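Local coordinates for microcin B17-processing protein McbD (Escherichia coli str. K-12 substr. MG1655, PDB 6GRH) that is required to convert the inactive microcin B17 precursor peptide into the active antibiotic and belongs to the YcaO family, whose cyclodehydratases use ATP, at residues L8-M18 against F29-R37. The protein carries 1 engineered substitution. Sequence-based numbering, arbitrary orientation. Where two conformers were deposited one is given.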
# COMPACT_ATOMS: atom_id res chain seq x y z
N LEU E 8 -15.28 -9.54 24.47
CA LEU E 8 -16.22 -10.36 25.27
C LEU E 8 -17.50 -9.56 25.64
O LEU E 8 -18.60 -10.11 25.66
CB LEU E 8 -15.48 -10.98 26.50
CG LEU E 8 -15.55 -10.37 27.88
CD1 LEU E 8 -16.95 -10.53 28.45
CD2 LEU E 8 -14.55 -11.01 28.85
N MET E 9 -17.34 -8.26 25.91
CA MET E 9 -18.48 -7.42 26.24
C MET E 9 -19.23 -6.83 25.03
O MET E 9 -20.19 -6.09 25.21
CB MET E 9 -18.05 -6.32 27.20
CG MET E 9 -17.72 -6.88 28.59
SD MET E 9 -17.22 -5.59 29.71
CE MET E 9 -16.47 -6.57 31.02
N SER E 10 -18.80 -7.17 23.82
CA SER E 10 -19.52 -6.82 22.60
C SER E 10 -20.85 -7.56 22.54
O SER E 10 -21.00 -8.66 23.10
CB SER E 10 -18.72 -7.18 21.36
OG SER E 10 -19.46 -6.97 20.16
N ALA E 11 -21.81 -6.96 21.85
CA ALA E 11 -23.03 -7.63 21.48
C ALA E 11 -22.74 -8.80 20.53
O ALA E 11 -23.53 -9.75 20.50
CB ALA E 11 -23.99 -6.66 20.79
N TRP E 12 -21.66 -8.71 19.76
CA TRP E 12 -21.36 -9.63 18.66
C TRP E 12 -20.45 -10.79 19.13
O TRP E 12 -19.78 -10.70 20.15
CB TRP E 12 -20.78 -8.82 17.45
CG TRP E 12 -21.78 -7.77 17.09
CD1 TRP E 12 -21.74 -6.45 17.41
CD2 TRP E 12 -23.05 -7.99 16.50
NE1 TRP E 12 -22.89 -5.82 17.01
CE2 TRP E 12 -23.72 -6.74 16.46
CE3 TRP E 12 -23.69 -9.12 15.96
CZ2 TRP E 12 -24.99 -6.59 15.91
CZ3 TRP E 12 -24.96 -8.97 15.42
CH2 TRP E 12 -25.60 -7.71 15.40
N PRO E 13 -20.46 -11.90 18.41
CA PRO E 13 -19.74 -13.08 18.88
C PRO E 13 -18.24 -12.95 18.80
O PRO E 13 -17.72 -12.10 18.06
CB PRO E 13 -20.22 -14.19 17.95
CG PRO E 13 -20.63 -13.47 16.74
CD PRO E 13 -21.21 -12.19 17.18
N ALA E 14 -17.56 -13.83 19.52
CA ALA E 14 -16.11 -13.80 19.60
C ALA E 14 -15.39 -13.77 18.26
O ALA E 14 -14.50 -12.96 18.06
CB ALA E 14 -15.59 -14.97 20.44
N THR E 15 -15.73 -14.69 17.37
CA THR E 15 -14.98 -14.85 16.14
C THR E 15 -15.90 -15.29 15.02
O THR E 15 -16.71 -16.20 15.20
CB THR E 15 -13.86 -15.92 16.28
OG1 THR E 15 -14.43 -17.23 16.35
CG2 THR E 15 -13.01 -15.69 17.50
N MET E 16 -15.79 -14.62 13.88
CA MET E 16 -16.23 -15.23 12.64
C MET E 16 -15.03 -15.44 11.74
O MET E 16 -14.11 -14.62 11.70
CB MET E 16 -17.25 -14.39 11.89
CG MET E 16 -17.69 -15.14 10.64
SD MET E 16 -19.07 -14.38 9.83
CE MET E 16 -19.32 -15.62 8.57
N ALA E 17 -15.03 -16.57 11.06
CA ALA E 17 -13.96 -16.92 10.13
C ALA E 17 -14.47 -17.78 8.96
O ALA E 17 -15.31 -18.65 9.13
CB ALA E 17 -12.84 -17.62 10.87
N MET E 18 -13.98 -17.46 7.78
CA MET E 18 -14.13 -18.31 6.61
C MET E 18 -12.81 -19.05 6.49
O MET E 18 -11.75 -18.44 6.42
CB MET E 18 -14.40 -17.45 5.39
CG MET E 18 -14.59 -18.23 4.11
SD MET E 18 -14.87 -17.06 2.77
CE MET E 18 -13.29 -17.04 1.95
N PHE E 29 -16.28 -23.19 3.84
CA PHE E 29 -16.76 -23.44 5.17
C PHE E 29 -16.56 -22.17 5.98
O PHE E 29 -15.45 -21.62 5.99
CB PHE E 29 -15.94 -24.57 5.77
CG PHE E 29 -16.32 -24.92 7.19
CD1 PHE E 29 -17.40 -25.76 7.47
CD2 PHE E 29 -15.58 -24.41 8.27
CE1 PHE E 29 -17.74 -26.08 8.79
CE2 PHE E 29 -15.90 -24.74 9.58
CZ PHE E 29 -16.98 -25.57 9.84
N SER E 30 -17.62 -21.71 6.63
CA SER E 30 -17.56 -20.51 7.48
C SER E 30 -18.10 -20.86 8.84
O SER E 30 -19.04 -21.62 8.95
CB SER E 30 -18.38 -19.35 6.88
OG SER E 30 -17.84 -18.93 5.64
N GLN E 31 -17.50 -20.27 9.88
CA GLN E 31 -17.84 -20.65 11.23
C GLN E 31 -17.82 -19.44 12.16
O GLN E 31 -16.99 -18.55 12.01
CB GLN E 31 -16.85 -21.72 11.70
CG GLN E 31 -17.14 -22.27 13.08
CD GLN E 31 -16.30 -23.50 13.41
OE1 GLN E 31 -16.81 -24.60 13.44
NE2 GLN E 31 -15.03 -23.31 13.66
N ILE E 32 -18.78 -19.41 13.09
CA ILE E 32 -18.81 -18.45 14.17
C ILE E 32 -18.62 -19.18 15.49
O ILE E 32 -19.30 -20.15 15.76
CB ILE E 32 -20.11 -17.64 14.15
CG1 ILE E 32 -20.09 -16.72 12.92
CG2 ILE E 32 -20.28 -16.83 15.44
CD1 ILE E 32 -21.37 -16.02 12.60
N TRP E 33 -17.66 -18.72 16.30
CA TRP E 33 -17.42 -19.27 17.64
C TRP E 33 -17.79 -18.17 18.64
O TRP E 33 -17.48 -16.99 18.42
CB TRP E 33 -15.96 -19.75 17.78
CG TRP E 33 -15.54 -20.20 19.19
CD1 TRP E 33 -15.79 -21.41 19.76
CD2 TRP E 33 -14.78 -19.45 20.16
NE1 TRP E 33 -15.25 -21.46 21.02
CE2 TRP E 33 -14.62 -20.28 21.29
CE3 TRP E 33 -14.21 -18.18 20.17
CZ2 TRP E 33 -13.93 -19.87 22.44
CZ3 TRP E 33 -13.53 -17.76 21.32
CH2 TRP E 33 -13.39 -18.61 22.44
N ASP E 34 -18.49 -18.56 19.70
CA ASP E 34 -18.95 -17.64 20.72
C ASP E 34 -18.84 -18.34 22.09
O ASP E 34 -19.84 -18.49 22.77
CB ASP E 34 -20.39 -17.20 20.42
CG ASP E 34 -20.77 -15.86 21.05
OD1 ASP E 34 -19.85 -15.12 21.51
OD2 ASP E 34 -22.00 -15.54 21.09
N TYR E 35 -17.63 -18.74 22.46
CA TYR E 35 -17.36 -19.35 23.77
C TYR E 35 -18.28 -20.58 23.89
O TYR E 35 -18.42 -21.31 22.91
CB TYR E 35 -17.55 -18.33 24.92
CG TYR E 35 -16.78 -17.06 24.70
CD1 TYR E 35 -15.41 -17.01 24.94
CD2 TYR E 35 -17.41 -15.91 24.23
CE1 TYR E 35 -14.69 -15.83 24.73
CE2 TYR E 35 -16.71 -14.73 24.02
CZ TYR E 35 -15.36 -14.70 24.26
OH TYR E 35 -14.67 -13.55 24.03
N GLU E 36 -18.96 -20.74 25.02
CA GLU E 36 -19.95 -21.79 25.16
C GLU E 36 -21.32 -21.20 25.41
O GLU E 36 -22.20 -21.85 25.99
CB GLU E 36 -19.50 -22.75 26.25
CG GLU E 36 -18.16 -23.39 25.94
CD GLU E 36 -17.68 -24.37 26.99
OE1 GLU E 36 -17.84 -24.15 28.21
OE2 GLU E 36 -17.13 -25.39 26.59
N ARG E 37 -21.52 -19.97 24.90
CA ARG E 37 -22.84 -19.38 24.92
C ARG E 37 -23.79 -20.26 24.08
O ARG E 37 -24.90 -20.54 24.51
CB ARG E 37 -22.81 -17.96 24.40
CG ARG E 37 -22.10 -16.99 25.32
CD ARG E 37 -21.46 -15.84 24.53
NE ARG E 37 -20.94 -14.80 25.42
CZ ARG E 37 -20.29 -13.71 25.02
NH1 ARG E 37 -20.06 -13.50 23.71
NH2 ARG E 37 -19.86 -12.83 25.91
O HOH W 1 -18.83 -11.20 22.56
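Thr15 and Trp33 exchange two backbone hydrogen bonds, Thr15 N to Trp33 O 3.1 Å and Trp33 N to Thr15 O 2.9 Å, and Ala17 and Gln31 a second such pair, joining strands 15-18 and 29-33 as an antiparallel beta hairpin. A classic beta bulge sets Ala14 and Thr15 together opposite the single residue Trp33. Here the Ala14 methyl packs obliquely against Trp33, CB to CE3 3.5 Å, and makes an off-centre CH-pi contact with the Tyr35 ring, while Thr15 CG2, in the modelled conformer, meets the indole at its edge. On the face with Met16, CG1 of Ile32 touches CG of the modelled Met16 conformer; Ile32 CG2, anti to the backbone N, instead reaches Pro13 CG at 3.6 Å. Tyr58 of helix 47-66 and Trp215 of one McbB chain also pack on Pro13 and Ile32. Past the strands, Arg37 reaches across to residues 8-18. Its NH2 gives a hydrogen bond to a lone pair of Leu8 O (3.0 Å, 159°), in both the guanidinium and the carbonyl planes, and NH1 forms a salt bridge to Asp34 OD1 (2.7 Å). Ala14 N donates to that same oxygen from the opposite face of the carboxylate, and Asp34 OD2 is hydrogen-bonded to Tyr58 OH. A water links NH1 to Trp12 O. Because Arg37 NE also pairs with Glu204 of the other McbB chain, two carboxylates probably share its charge, tying the open end of the hairpin to the subunit interface.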